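PDB 4XEA: peptidase M16 domain protein from Alicyclobacillus acidocaldarius subsp. acidocaldarius DSM 446, which probably hydrolyses peptide bonds as a metal-dependent peptidase of the insulinase-like M16 family, with a nickel ion bound at its metal site. Local coordinates for residues F7-W12 and V19-P24; E104-V109 and A204-H209; Y189-M194 and K218-P223; V195-G200 and N373-F378; R359-L364 and D389-L394. All blocks are in the same frame, centred on the assembly; numbering follows the deposited sequence. Where two conformers were deposited one is given.

Contact 1: F7-W12 and V19-P24; sequences FETRTW and VVTLMP
The indole of W12 sets a face of its six-membered ring against V20, whose CB lies 4.0 Å from the ring centroid in a CH-pi contact, while L22 CD1 meets the same ring at its edge. This is a beta hairpin, strands 10-13 and 19-24, at the border of a six-stranded mixed sheet. R10 and L22 form one hydrogen-bonded pair, R10 N reaching L22 O at 2.9 Å almost straight (178°), and W12 and V20 form the next. The non-hydrogen-bonded pair between them, T11 and T21, joins hydroxyls, OG1 to OG1 at 2.9 Å. With CG lodged between backbone N and carbonyl carbon (chi1 81°), the W12 indole reaches across to the partner strand, and its NE1 bonds E212 on helix 204-216. R10, on the same face, grips E8 side-on: NH2 to OE1 is 3.0 Å, whereas NE meets OE2, at 3.3 Å, from above the carboxylate plane. R10 NH1 adds a salt bridge to D205. A leucine here would probably leave the carboxylates of E8 and D205 without their shared positive partner and E8 free to swing. Toward the hairpin's open end the F7 ring obliquely meets M23, here selenomethionine, a Met-aromatic contact with SE 5.0 Å from the F7 centroid. M23 CA lies 3.4 Å from E8 O, a buried carbonyl oxygen without a hydrogen-bond partner.

Contact 2: E104-V109 and A204-H209; sequences EIAKHV and ADEIAH
Helices 105-109 and 204-209 run in roughly the same direction, the axes of these short segments inclined by 31° and 9.8 Å apart at the closest, with the nearest backbones at A106 and I207. I207 carries the apolar contact, offering a different branch to each neighbour. Its CD1 tip reaches over to the first turn of the other helix, 3.6 Å from A106 N and 3.8 Å from I105 CG2. Its CG2, anti to the backbone N because chi1 is -64°, turns instead to V109, meeting V109 CG2 at 4.1 Å. The small side chain of A106 is consistent with the close backbone approach at this point. At the exposed margin E206 stretches out, its CG anti to the backbone N (chi1 178°), and brings OE2 to 3.8 Å from A106 CB; this is van der Waals contact alone, and no hydrogen bond joins the two segments. Beneath the helices I207 and V109 both rest on I198 of strand 194-200, and F202 touches both I105 and I207. Each helix follows a strand, 95-101 or 194-200, and these two strands are parallel in the six-stranded sheet. The pair thus forms part of the helical layer on one face of that sheet, as in the layered alpha/beta fold of M16 peptidases.

Contact 3: Y189-M194 and K218-P223; sequences YHPSNM and KSFKEP
The imidazole of H190 is sandwiched between two prolines: P223 CA sits over the centre of one face, 3.7 Å from the ring centroid in a CH-pi contact, and CD of the adjoining P191 covers the opposite face nearer the rim. At the ring edge NE2 donates to K221 O at 2.7 Å; K221 O lies near the ring plane, while NE2 sits above the carbonyl plane of K221. The other ring nitrogen, ND1, accepts from S192 N at 3.1 Å and is hydrogen-bonded to S192 OG at 2.8 Å, so both nitrogens are engaged and the ring's rotation is fixed. P191 works on two rings: its CG lies over a face of F220, 3.5 Å from F220 CD1. P223 CB also packs on S192 OG, at 3.3 Å. The short 3-10 turn 191-193 thus leads into strand 194-200 while the loop following helix 204-216 returns beside it, so that the contact ties together the start and the exit of this beta-alpha unit.

Contact 4: V195-G200 and N373-F378; sequences VLVIAG and NWVTYF
V195 and V197, alternate residues of an inner strand of the six-stranded sheet, meet W374, V375 and F378 on one side of helix 367-379 in a buried helix-on-sheet contact of the alpha/beta fold. V375 answers both valines with separate methyls: its CG1 lies 3.8 Å from V195 CG1, and its CG2 3.6 Å from V197 CG2. The latter methyl also touches W374 CE3 at 3.7 Å, the two side chains crossing at about a right angle. V195 places CG1 between backbone N and carbonyl carbon (chi1 68°), which directs that methyl to V375 and CG2 to F378, 3.7 Å from F378 CD2. An alanine in place of V195 would probably open a gap beside V375 and F378, leaving the phenylalanine ring less firmly wedged. The strand and helix segments run nearly antiparallel, at 155°, with axes 8.6 Å apart. Further out, the neighbouring strands widen the bed: W374 rests on T21, F378 on V19, and V375 on M34 and A36. F385 meets W374 edge-to-face. Within the helix, W374 and F378 are spaced one turn apart by the backbone bond from F378 N to W374 O, 3.0 Å long.

Contact 5: R359-L364 and D389-L394; sequences RVLMSL and DVIAVL
I391 pushes its CD1 methyl into the notch between V360 and L361, 4.0 Å from V360 CG1 and 3.7 Å from L361 CD2. The bump is approached differently from its two walls: V360 slides past I391 in the opposite direction, whereas L361 crosses it at about a right angle. The other methyl of V360, CG2, meets L394 CD1 tip to tip at 4.0 Å. V390 closes the row more loosely, its CG1 4.4 Å from V360 CG1. V360 thus spreads its two methyls over one turn of the opposing helix. This is antiparallel helix-helix packing (163°, segment axes 11.3 Å apart) between helices 346-363 and 387-396, the first and third of three helices consecutive in the chain, with 367-379 between them in sequence. L394 also touches I356 and M357 of helix 346-363 and T273 and I277 of helix 265-283. Within 359-364, S363 N and S363 OG reach R359 O from opposite faces of its carbonyl plane.

In the fold
Contacts 1, 2 and 4 gather round one sheet. Strands 19-24 and 194-200 are neighbours in it, with the helix pair of contact 2 on one face, touching I198, and the helix of contact 4 on the other, against V195 and V197. Contact 4 is wholly buried and apolar; contacts 1 and 2 reach the surface, where R10 links them by its salt bridge to D205. Contact 3 adjoins contact 4 in sequence, but is a partly buried loop contact, exposed along 218-223, built on a histidine hydrogen bond and prolines. Contact 5, about 33 Å from contact 3 between centres, is buried like contact 4, joins two helices through apolar side chains and meets contact 4 through Y377 and V390.

Contact 1: F7-W12 and V19-P24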
# COMPACT_ATOMS: atom_id res chain seq x y z
N PHE A 7 -7.45 6.53 -23.34
CA PHE A 7 -8.69 7.22 -22.99
C PHE A 7 -8.61 8.70 -23.34
O PHE A 7 -7.52 9.22 -23.58
CB PHE A 7 -8.94 7.10 -21.48
CG PHE A 7 -7.72 7.42 -20.62
CD1 PHE A 7 -6.92 6.40 -20.12
CD2 PHE A 7 -7.40 8.73 -20.29
CE1 PHE A 7 -5.80 6.69 -19.30
CE2 PHE A 7 -6.28 9.04 -19.47
CZ PHE A 7 -5.49 8.02 -18.98
N GLU A 8 -9.76 9.37 -23.34
CA GLU A 8 -9.84 10.80 -23.57
C GLU A 8 -9.33 11.53 -22.34
O GLU A 8 -9.56 11.07 -21.22
CB GLU A 8 -11.29 11.24 -23.85
CG GLU A 8 -11.48 12.76 -23.78
CD GLU A 8 -12.85 13.26 -24.25
OE1 GLU A 8 -13.86 12.57 -24.05
OE2 GLU A 8 -12.90 14.39 -24.77
N THR A 9 -8.65 12.65 -22.57
CA THR A 9 -8.42 13.64 -21.52
C THR A 9 -9.06 14.97 -21.94
O THR A 9 -8.63 15.60 -22.91
CB THR A 9 -6.92 13.84 -21.25
OG1 THR A 9 -6.35 12.59 -20.90
CG2 THR A 9 -6.70 14.84 -20.11
N ARG A 10 -10.06 15.39 -21.16
CA ARG A 10 -10.85 16.59 -21.42
C ARG A 10 -10.55 17.62 -20.32
O ARG A 10 -10.97 17.46 -19.17
CB ARG A 10 -12.34 16.25 -21.46
CG ARG A 10 -13.25 17.33 -22.04
CD ARG A 10 -14.73 16.95 -21.96
NE ARG A 10 -15.04 15.70 -22.68
CZ ARG A 10 -16.26 15.19 -22.83
NH1 ARG A 10 -17.33 15.78 -22.28
NH2 ARG A 10 -16.43 14.07 -23.52
N THR A 11 -9.83 18.67 -20.71
CA THR A 11 -9.36 19.72 -19.83
C THR A 11 -9.92 21.09 -20.30
O THR A 11 -9.69 21.49 -21.44
CB THR A 11 -7.83 19.80 -19.84
OG1 THR A 11 -7.25 18.54 -19.41
CG2 THR A 11 -7.35 20.90 -18.93
N TRP A 12 -10.63 21.79 -19.42
CA TRP A 12 -11.13 23.12 -19.69
C TRP A 12 -11.19 23.94 -18.40
O TRP A 12 -10.84 23.43 -17.32
CB TRP A 12 -12.49 23.07 -20.44
CG TRP A 12 -13.68 22.85 -19.60
CD1 TRP A 12 -14.64 23.77 -19.29
CD2 TRP A 12 -14.11 21.61 -19.03
NE1 TRP A 12 -15.64 23.19 -18.55
CE2 TRP A 12 -15.34 21.86 -18.36
CE3 TRP A 12 -13.59 20.30 -19.01
CZ2 TRP A 12 -16.04 20.86 -17.68
CZ3 TRP A 12 -14.29 19.32 -18.34
CH2 TRP A 12 -15.50 19.61 -17.68
N VAL A 19 -10.05 25.01 -13.08
CA VAL A 19 -9.61 24.10 -14.15
C VAL A 19 -10.12 22.70 -13.81
O VAL A 19 -9.99 22.25 -12.69
CB VAL A 19 -8.05 24.14 -14.30
CG1 VAL A 19 -7.52 22.99 -15.17
CG2 VAL A 19 -7.60 25.50 -14.90
N VAL A 20 -10.71 22.03 -14.81
CA VAL A 20 -11.25 20.71 -14.67
C VAL A 20 -10.58 19.82 -15.70
O VAL A 20 -10.43 20.21 -16.86
CB VAL A 20 -12.78 20.64 -14.91
CG1 VAL A 20 -13.32 19.15 -14.70
CG2 VAL A 20 -13.55 21.61 -14.00
N THR A 21 -10.19 18.61 -15.27
CA THR A 21 -9.68 17.59 -16.19
C THR A 21 -10.41 16.29 -15.92
O THR A 21 -10.36 15.78 -14.80
CB THR A 21 -8.17 17.37 -16.00
OG1 THR A 21 -7.45 18.53 -16.52
CG2 THR A 21 -7.71 16.11 -16.74
N LEU A 22 -11.09 15.76 -16.94
CA LEU A 22 -11.81 14.50 -16.84
C LEU A 22 -11.12 13.46 -17.72
O LEU A 22 -10.73 13.75 -18.85
CB LEU A 22 -13.27 14.65 -17.28
CG LEU A 22 -14.16 15.72 -16.62
CD1 LEU A 22 -15.57 15.77 -17.30
CD2 LEU A 22 -14.27 15.52 -15.11
N MSE A 23 -10.93 12.27 -17.17
CA MSE A 23 -10.34 11.14 -17.89
C MSE A 23 -11.26 9.92 -17.83
O MSE A 23 -11.03 8.98 -17.06
CB MSE A 23 -8.96 10.81 -17.28
CG MSE A 23 -7.89 11.84 -17.59
SE MSE A 23 -6.27 11.48 -16.56
CE MSE A 23 -6.81 12.40 -14.92
N PRO A 24 -12.32 9.90 -18.67
CA PRO A 24 -13.24 8.77 -18.64
C PRO A 24 -12.60 7.46 -19.14
O PRO A 24 -11.91 7.47 -20.14
CB PRO A 24 -14.39 9.22 -19.57
CG PRO A 24 -13.79 10.29 -20.44
CD PRO A 24 -12.75 10.96 -19.61

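Contact 2: E104-V109 and A204-H209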
# COMPACT_ATOMS: atom_id res chain seq x y z
N GLU A 104 -23.46 6.63 -9.07
CA GLU A 104 -24.02 7.88 -8.58
C GLU A 104 -22.92 8.94 -8.52
O GLU A 104 -22.84 9.75 -7.58
CB GLU A 104 -24.68 7.68 -7.21
CG GLU A 104 -25.94 6.78 -7.22
CD GLU A 104 -27.20 7.58 -7.39
OE1 GLU A 104 -28.26 7.13 -6.91
OE2 GLU A 104 -27.14 8.69 -7.99
N ILE A 105 -22.08 8.92 -9.54
CA ILE A 105 -20.94 9.81 -9.64
C ILE A 105 -21.41 11.26 -9.69
O ILE A 105 -20.80 12.11 -9.06
CB ILE A 105 -20.05 9.42 -10.87
CG1 ILE A 105 -19.60 7.96 -10.75
CG2 ILE A 105 -18.84 10.31 -10.96
CD1 ILE A 105 -18.93 7.61 -9.42
N ALA A 106 -22.53 11.53 -10.38
CA ALA A 106 -23.12 12.89 -10.41
C ALA A 106 -23.33 13.43 -9.01
O ALA A 106 -22.93 14.57 -8.70
CB ALA A 106 -24.47 12.93 -11.21
N LYS A 107 -23.90 12.60 -8.13
CA LYS A 107 -24.15 13.00 -6.75
C LYS A 107 -22.85 13.28 -5.99
O LYS A 107 -22.76 14.28 -5.28
CB LYS A 107 -24.97 11.94 -6.01
CG LYS A 107 -25.38 12.33 -4.59
CD LYS A 107 -26.66 11.64 -4.16
CE LYS A 107 -27.89 12.41 -4.66
NZ LYS A 107 -29.15 11.70 -4.40
N HIS A 108 -21.85 12.42 -6.18
CA HIS A 108 -20.63 12.51 -5.42
C HIS A 108 -19.83 13.76 -5.83
O HIS A 108 -19.30 14.46 -4.98
CB HIS A 108 -19.76 11.26 -5.59
CG HIS A 108 -20.41 10.01 -5.08
ND1 HIS A 108 -20.92 9.90 -3.81
CD2 HIS A 108 -20.62 8.81 -5.68
CE1 HIS A 108 -21.45 8.70 -3.65
NE2 HIS A 108 -21.28 8.02 -4.77
N VAL A 109 -19.74 14.02 -7.13
CA VAL A 109 -19.07 15.23 -7.59
C VAL A 109 -19.71 16.49 -7.03
O VAL A 109 -19.01 17.43 -6.64
CB VAL A 109 -19.01 15.31 -9.12
CG1 VAL A 109 -18.37 16.68 -9.54
CG2 VAL A 109 -18.18 14.15 -9.65
N ALA A 204 -18.33 11.31 -19.29
CA ALA A 204 -17.69 12.63 -19.25
C ALA A 204 -18.65 13.79 -19.60
O ALA A 204 -18.57 14.87 -19.03
CB ALA A 204 -16.45 12.66 -20.16
N ASP A 205 -19.58 13.54 -20.52
CA ASP A 205 -20.54 14.59 -20.90
C ASP A 205 -21.47 14.86 -19.72
O ASP A 205 -21.80 16.01 -19.43
CB ASP A 205 -21.39 14.17 -22.12
CG ASP A 205 -20.55 13.88 -23.38
OD1 ASP A 205 -19.57 14.60 -23.66
OD2 ASP A 205 -20.91 12.94 -24.11
N GLU A 206 -21.91 13.79 -19.05
CA GLU A 206 -22.81 13.90 -17.90
C GLU A 206 -22.15 14.69 -16.77
O GLU A 206 -22.75 15.63 -16.23
CB GLU A 206 -23.18 12.51 -17.38
CG GLU A 206 -24.08 12.51 -16.12
CD GLU A 206 -24.07 11.17 -15.37
OE1 GLU A 206 -23.22 10.29 -15.69
OE2 GLU A 206 -24.91 11.01 -14.46
N ILE A 207 -20.92 14.33 -16.43
CA ILE A 207 -20.26 14.93 -15.29
C ILE A 207 -19.84 16.39 -15.58
O ILE A 207 -19.91 17.25 -14.70
CB ILE A 207 -19.05 14.08 -14.82
CG1 ILE A 207 -19.52 12.71 -14.30
CG2 ILE A 207 -18.25 14.82 -13.74
CD1 ILE A 207 -20.60 12.75 -13.21
N ALA A 208 -19.42 16.67 -16.83
CA ALA A 208 -19.05 18.04 -17.23
C ALA A 208 -20.21 19.00 -17.09
O ALA A 208 -20.02 20.14 -16.69
CB ALA A 208 -18.52 18.07 -18.64
N HIS A 209 -21.41 18.54 -17.40
CA HIS A 209 -22.63 19.33 -17.25
C HIS A 209 -23.00 19.53 -15.77
O HIS A 209 -23.38 20.61 -15.36
CB HIS A 209 -23.75 18.61 -18.03
CG HIS A 209 -25.07 19.30 -17.99
ND1 HIS A 209 -25.31 20.50 -18.62
CD2 HIS A 209 -26.25 18.91 -17.45
CE1 HIS A 209 -26.58 20.85 -18.44
NE2 HIS A 209 -27.17 19.90 -17.74

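Contact 3: Y189-M194 and K218-P223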
# COMPACT_ATOMS: atom_id res chain seq x y z
N TYR A 189 -9.27 29.30 -1.12
CA TYR A 189 -10.26 28.34 -1.57
C TYR A 189 -11.16 28.89 -2.66
O TYR A 189 -12.18 28.31 -2.96
CB TYR A 189 -11.07 27.82 -0.40
CG TYR A 189 -10.39 26.68 0.31
CD1 TYR A 189 -9.29 26.91 1.14
CD2 TYR A 189 -10.85 25.36 0.16
CE1 TYR A 189 -8.64 25.86 1.80
CE2 TYR A 189 -10.23 24.31 0.83
CZ TYR A 189 -9.10 24.57 1.63
OH TYR A 189 -8.48 23.55 2.32
N HIS A 190 -10.75 30.00 -3.26
CA HIS A 190 -11.43 30.50 -4.42
C HIS A 190 -11.21 29.55 -5.59
O HIS A 190 -10.13 29.00 -5.73
CB HIS A 190 -10.93 31.92 -4.80
CG HIS A 190 -11.79 32.58 -5.82
ND1 HIS A 190 -11.65 32.35 -7.17
CD2 HIS A 190 -12.82 33.45 -5.69
CE1 HIS A 190 -12.55 33.06 -7.83
NE2 HIS A 190 -13.28 33.73 -6.96
N PRO A 191 -12.21 29.37 -6.46
CA PRO A 191 -12.03 28.38 -7.52
C PRO A 191 -10.86 28.63 -8.48
O PRO A 191 -10.33 27.66 -9.06
CB PRO A 191 -13.38 28.41 -8.28
CG PRO A 191 -14.17 29.57 -7.67
CD PRO A 191 -13.62 29.79 -6.31
N SER A 192 -10.46 29.88 -8.63
CA SER A 192 -9.34 30.29 -9.45
C SER A 192 -8.02 29.77 -8.87
O SER A 192 -7.02 29.73 -9.60
CB SER A 192 -9.26 31.82 -9.57
OG SER A 192 -9.07 32.41 -8.30
N ASN A 193 -8.02 29.37 -7.59
CA ASN A 193 -6.81 28.83 -6.96
C ASN A 193 -6.82 27.30 -6.88
O ASN A 193 -5.97 26.71 -6.18
CB ASN A 193 -6.60 29.42 -5.57
CG ASN A 193 -5.13 29.19 -5.05
OD1 ASN A 193 -4.15 29.42 -5.76
ND2 ASN A 193 -5.01 28.83 -3.79
N MSE A 194 -7.79 26.67 -7.55
CA MSE A 194 -8.05 25.24 -7.38
C MSE A 194 -8.11 24.44 -8.68
O MSE A 194 -8.06 25.01 -9.78
CB MSE A 194 -9.32 25.01 -6.53
CG MSE A 194 -9.26 25.66 -5.16
SE MSE A 194 -10.66 25.14 -3.91
CE MSE A 194 -10.27 23.23 -3.62
N LYS A 218 -23.78 28.92 -8.02
CA LYS A 218 -23.14 29.58 -6.89
C LYS A 218 -22.63 30.97 -7.28
O LYS A 218 -22.48 31.28 -8.46
CB LYS A 218 -21.99 28.72 -6.37
CG LYS A 218 -22.47 27.36 -5.83
CD LYS A 218 -21.31 26.47 -5.34
CE LYS A 218 -21.86 25.15 -4.79
NZ LYS A 218 -20.83 24.31 -4.18
N SER A 219 -22.34 31.78 -6.28
CA SER A 219 -21.81 33.12 -6.52
C SER A 219 -20.43 33.26 -5.93
O SER A 219 -20.21 33.08 -4.73
CB SER A 219 -22.72 34.17 -5.92
OG SER A 219 -23.85 34.35 -6.73
N PHE A 220 -19.49 33.62 -6.78
CA PHE A 220 -18.14 33.77 -6.33
C PHE A 220 -17.72 35.22 -6.44
O PHE A 220 -18.12 35.91 -7.35
CB PHE A 220 -17.23 32.88 -7.14
CG PHE A 220 -17.59 31.43 -7.05
CD1 PHE A 220 -17.09 30.64 -6.02
CD2 PHE A 220 -18.46 30.86 -7.96
CE1 PHE A 220 -17.43 29.30 -5.93
CE2 PHE A 220 -18.81 29.54 -7.88
CZ PHE A 220 -18.29 28.75 -6.86
N LYS A 221 -16.88 35.62 -5.48
CA LYS A 221 -16.17 36.89 -5.53
C LYS A 221 -15.18 36.93 -6.69
O LYS A 221 -14.90 35.91 -7.35
CB LYS A 221 -15.41 37.11 -4.22
CG LYS A 221 -16.30 37.50 -3.03
CD LYS A 221 -15.60 37.10 -1.71
CE LYS A 221 -16.45 37.43 -0.48
NZ LYS A 221 -15.97 36.60 0.69
N GLU A 222 -14.68 38.14 -6.92
CA GLU A 222 -13.54 38.33 -7.80
C GLU A 222 -12.39 37.53 -7.25
O GLU A 222 -12.25 37.41 -6.03
CB GLU A 222 -13.12 39.81 -7.89
CG GLU A 222 -14.17 40.69 -8.58
CD GLU A 222 -14.76 40.01 -9.81
OE1 GLU A 222 -13.98 39.55 -10.68
OE2 GLU A 222 -16.00 39.89 -9.89
N PRO A 223 -11.60 36.94 -8.15
CA PRO A 223 -10.52 36.11 -7.64
C PRO A 223 -9.54 36.95 -6.81
O PRO A 223 -9.08 37.97 -7.26
CB PRO A 223 -9.87 35.55 -8.91
CG PRO A 223 -10.58 36.19 -10.09
CD PRO A 223 -11.83 36.80 -9.60

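Contact 4: V195-G200 and N373-F378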
# COMPACT_ATOMS: atom_id res chain seq x y z
N VAL A 195 -8.23 23.11 -8.54
CA VAL A 195 -8.25 22.20 -9.66
C VAL A 195 -9.10 21.00 -9.28
O VAL A 195 -9.11 20.59 -8.11
CB VAL A 195 -6.83 21.78 -10.12
CG1 VAL A 195 -6.11 20.88 -9.05
CG2 VAL A 195 -6.87 21.15 -11.51
N LEU A 196 -9.87 20.50 -10.25
CA LEU A 196 -10.73 19.32 -10.11
C LEU A 196 -10.35 18.31 -11.19
O LEU A 196 -10.39 18.64 -12.39
CB LEU A 196 -12.21 19.70 -10.27
CG LEU A 196 -13.25 18.58 -10.15
CD1 LEU A 196 -13.18 17.92 -8.73
CD2 LEU A 196 -14.65 19.13 -10.44
N VAL A 197 -9.98 17.10 -10.77
CA VAL A 197 -9.48 16.06 -11.69
C VAL A 197 -10.19 14.75 -11.34
O VAL A 197 -10.31 14.40 -10.18
CB VAL A 197 -7.95 15.91 -11.62
CG1 VAL A 197 -7.45 14.92 -12.62
CG2 VAL A 197 -7.26 17.31 -11.90
N ILE A 198 -10.70 14.08 -12.37
CA ILE A 198 -11.53 12.87 -12.19
C ILE A 198 -11.11 11.85 -13.23
O ILE A 198 -11.01 12.17 -14.41
CB ILE A 198 -13.01 13.17 -12.38
CG1 ILE A 198 -13.41 14.41 -11.59
CG2 ILE A 198 -13.90 11.95 -11.94
CD1 ILE A 198 -14.88 14.77 -11.75
N ALA A 199 -10.87 10.62 -12.78
CA ALA A 199 -10.56 9.51 -13.69
C ALA A 199 -11.36 8.26 -13.31
O ALA A 199 -11.61 7.98 -12.12
CB ALA A 199 -9.08 9.19 -13.72
N GLY A 200 -11.79 7.54 -14.34
CA GLY A 200 -12.43 6.25 -14.15
C GLY A 200 -13.72 6.05 -14.92
O GLY A 200 -13.94 6.68 -15.97
N ASN A 373 -1.32 12.88 -9.65
CA ASN A 373 -0.24 13.52 -10.42
C ASN A 373 -0.66 14.65 -11.34
O ASN A 373 0.05 15.67 -11.43
CB ASN A 373 0.58 12.47 -11.11
CG ASN A 373 1.43 11.73 -10.11
OD1 ASN A 373 2.46 12.22 -9.74
ND2 ASN A 373 0.93 10.64 -9.56
N TRP A 374 -1.82 14.54 -11.96
CA TRP A 374 -2.34 15.65 -12.78
C TRP A 374 -2.50 16.87 -11.88
O TRP A 374 -2.00 17.98 -12.19
CB TRP A 374 -3.68 15.31 -13.47
CG TRP A 374 -3.81 16.03 -14.76
CD1 TRP A 374 -3.58 15.50 -15.99
CD2 TRP A 374 -4.16 17.41 -14.97
NE1 TRP A 374 -3.78 16.44 -16.95
CE2 TRP A 374 -4.08 17.64 -16.35
CE3 TRP A 374 -4.50 18.47 -14.13
CZ2 TRP A 374 -4.38 18.89 -16.94
CZ3 TRP A 374 -4.78 19.75 -14.70
CH2 TRP A 374 -4.68 19.95 -16.08
N VAL A 375 -3.12 16.63 -10.73
CA VAL A 375 -3.34 17.69 -9.73
C VAL A 375 -2.04 18.34 -9.28
O VAL A 375 -1.90 19.58 -9.26
CB VAL A 375 -4.04 17.17 -8.48
CG1 VAL A 375 -3.98 18.21 -7.38
CG2 VAL A 375 -5.54 16.77 -8.80
N THR A 376 -1.11 17.48 -8.88
CA THR A 376 0.14 17.92 -8.29
C THR A 376 1.00 18.74 -9.24
O THR A 376 1.46 19.81 -8.88
CB THR A 376 0.92 16.71 -7.66
OG1 THR A 376 0.16 16.24 -6.54
CG2 THR A 376 2.24 17.18 -7.12
N TYR A 377 1.23 18.24 -10.44
CA TYR A 377 2.02 18.99 -11.42
C TYR A 377 1.32 20.26 -11.90
O TYR A 377 1.97 21.29 -12.11
CB TYR A 377 2.41 18.09 -12.60
CG TYR A 377 3.49 17.05 -12.24
CD1 TYR A 377 4.66 17.45 -11.59
CD2 TYR A 377 3.35 15.69 -12.55
CE1 TYR A 377 5.64 16.58 -11.25
CE2 TYR A 377 4.39 14.77 -12.23
CZ TYR A 377 5.52 15.25 -11.56
OH TYR A 377 6.58 14.46 -11.17
N PHE A 378 0.01 20.20 -12.09
CA PHE A 378 -0.75 21.42 -12.44
C PHE A 378 -0.57 22.53 -11.40
O PHE A 378 -0.18 23.65 -11.73
CB PHE A 378 -2.24 21.11 -12.66
CG PHE A 378 -3.05 22.36 -12.86
CD1 PHE A 378 -3.11 22.95 -14.10
CD2 PHE A 378 -3.66 22.97 -11.78
CE1 PHE A 378 -3.82 24.15 -14.29
CE2 PHE A 378 -4.33 24.18 -11.92
CZ PHE A 378 -4.41 24.78 -13.16

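Contact 5: R359-L364 and D389-L394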
# COMPACT_ATOMS: atom_id res chain seq x y z
N ARG A 359 7.73 1.73 -14.56
CA ARG A 359 7.00 2.06 -13.35
C ARG A 359 5.94 3.13 -13.65
O ARG A 359 4.79 3.01 -13.22
CB ARG A 359 7.99 2.50 -12.27
CG ARG A 359 7.42 2.75 -10.87
CD ARG A 359 8.47 3.37 -9.91
NE ARG A 359 9.51 2.46 -9.37
CZ ARG A 359 9.34 1.16 -9.08
NH1 ARG A 359 10.36 0.45 -8.62
NH2 ARG A 359 8.18 0.57 -9.25
N VAL A 360 6.32 4.15 -14.40
CA VAL A 360 5.40 5.21 -14.82
C VAL A 360 4.31 4.69 -15.77
O VAL A 360 3.15 4.93 -15.53
CB VAL A 360 6.15 6.40 -15.46
CG1 VAL A 360 5.18 7.45 -15.96
CG2 VAL A 360 7.10 7.03 -14.40
N LEU A 361 4.69 3.97 -16.82
CA LEU A 361 3.70 3.33 -17.71
C LEU A 361 2.65 2.49 -16.92
O LEU A 361 1.44 2.65 -17.14
CB LEU A 361 4.40 2.49 -18.77
CG LEU A 361 5.15 3.23 -19.89
CD1 LEU A 361 5.55 2.23 -20.97
CD2 LEU A 361 4.33 4.38 -20.51
N MSE A 362 3.11 1.65 -16.00
CA MSE A 362 2.20 0.84 -15.18
C MSE A 362 1.33 1.68 -14.25
O MSE A 362 0.16 1.38 -14.05
CB MSE A 362 2.96 -0.22 -14.38
CG MSE A 362 3.73 -1.18 -15.25
SE MSE A 362 4.49 -2.74 -14.37
CE MSE A 362 6.16 -2.06 -13.62
N SER A 363 1.90 2.75 -13.73
CA SER A 363 1.19 3.68 -12.84
C SER A 363 0.08 4.46 -13.55
O SER A 363 -0.88 4.84 -12.91
CB SER A 363 2.17 4.64 -12.15
OG SER A 363 2.88 3.96 -11.15
N LEU A 364 0.23 4.71 -14.85
CA LEU A 364 -0.80 5.36 -15.65
C LEU A 364 -2.04 4.47 -15.86
O LEU A 364 -3.07 4.97 -16.27
CB LEU A 364 -0.26 5.75 -17.03
CG LEU A 364 0.90 6.74 -17.10
CD1 LEU A 364 1.38 6.83 -18.55
CD2 LEU A 364 0.45 8.08 -16.58
N ASP A 389 4.32 14.76 -21.24
CA ASP A 389 5.43 15.63 -20.86
C ASP A 389 6.44 14.83 -20.01
O ASP A 389 7.65 15.01 -20.16
CB ASP A 389 4.98 16.86 -20.03
CG ASP A 389 4.06 17.84 -20.80
OD1 ASP A 389 3.99 17.82 -22.04
OD2 ASP A 389 3.43 18.68 -20.08
N VAL A 390 5.93 14.00 -19.09
CA VAL A 390 6.77 13.17 -18.23
C VAL A 390 7.44 12.09 -19.07
O VAL A 390 8.66 11.95 -19.07
CB VAL A 390 5.94 12.55 -17.06
CG1 VAL A 390 6.79 11.59 -16.18
CG2 VAL A 390 5.34 13.66 -16.22
N ILE A 391 6.65 11.38 -19.85
CA ILE A 391 7.20 10.34 -20.70
C ILE A 391 8.31 10.91 -21.58
O ILE A 391 9.37 10.30 -21.69
CB ILE A 391 6.12 9.69 -21.59
CG1 ILE A 391 5.13 8.92 -20.70
CG2 ILE A 391 6.75 8.80 -22.65
CD1 ILE A 391 5.74 7.70 -19.93
N ALA A 392 8.07 12.08 -22.18
CA ALA A 392 9.07 12.66 -23.07
C ALA A 392 10.39 12.99 -22.35
O ALA A 392 11.46 12.83 -22.94
CB ALA A 392 8.50 13.91 -23.83
N VAL A 393 10.34 13.43 -21.09
CA VAL A 393 11.57 13.65 -20.32
C VAL A 393 12.29 12.31 -20.06
O VAL A 393 13.50 12.24 -20.15
CB VAL A 393 11.31 14.43 -18.99
CG1 VAL A 393 12.58 14.49 -18.13
CG2 VAL A 393 10.82 15.84 -19.30
N LEU A 394 11.53 11.25 -19.80
CA LEU A 394 12.10 9.92 -19.59
C LEU A 394 12.80 9.38 -20.84
O LEU A 394 13.79 8.67 -20.70
CB LEU A 394 11.03 8.92 -19.14
CG LEU A 394 10.57 9.06 -17.69
CD1 LEU A 394 9.15 8.55 -17.50
CD2 LEU A 394 11.53 8.33 -16.77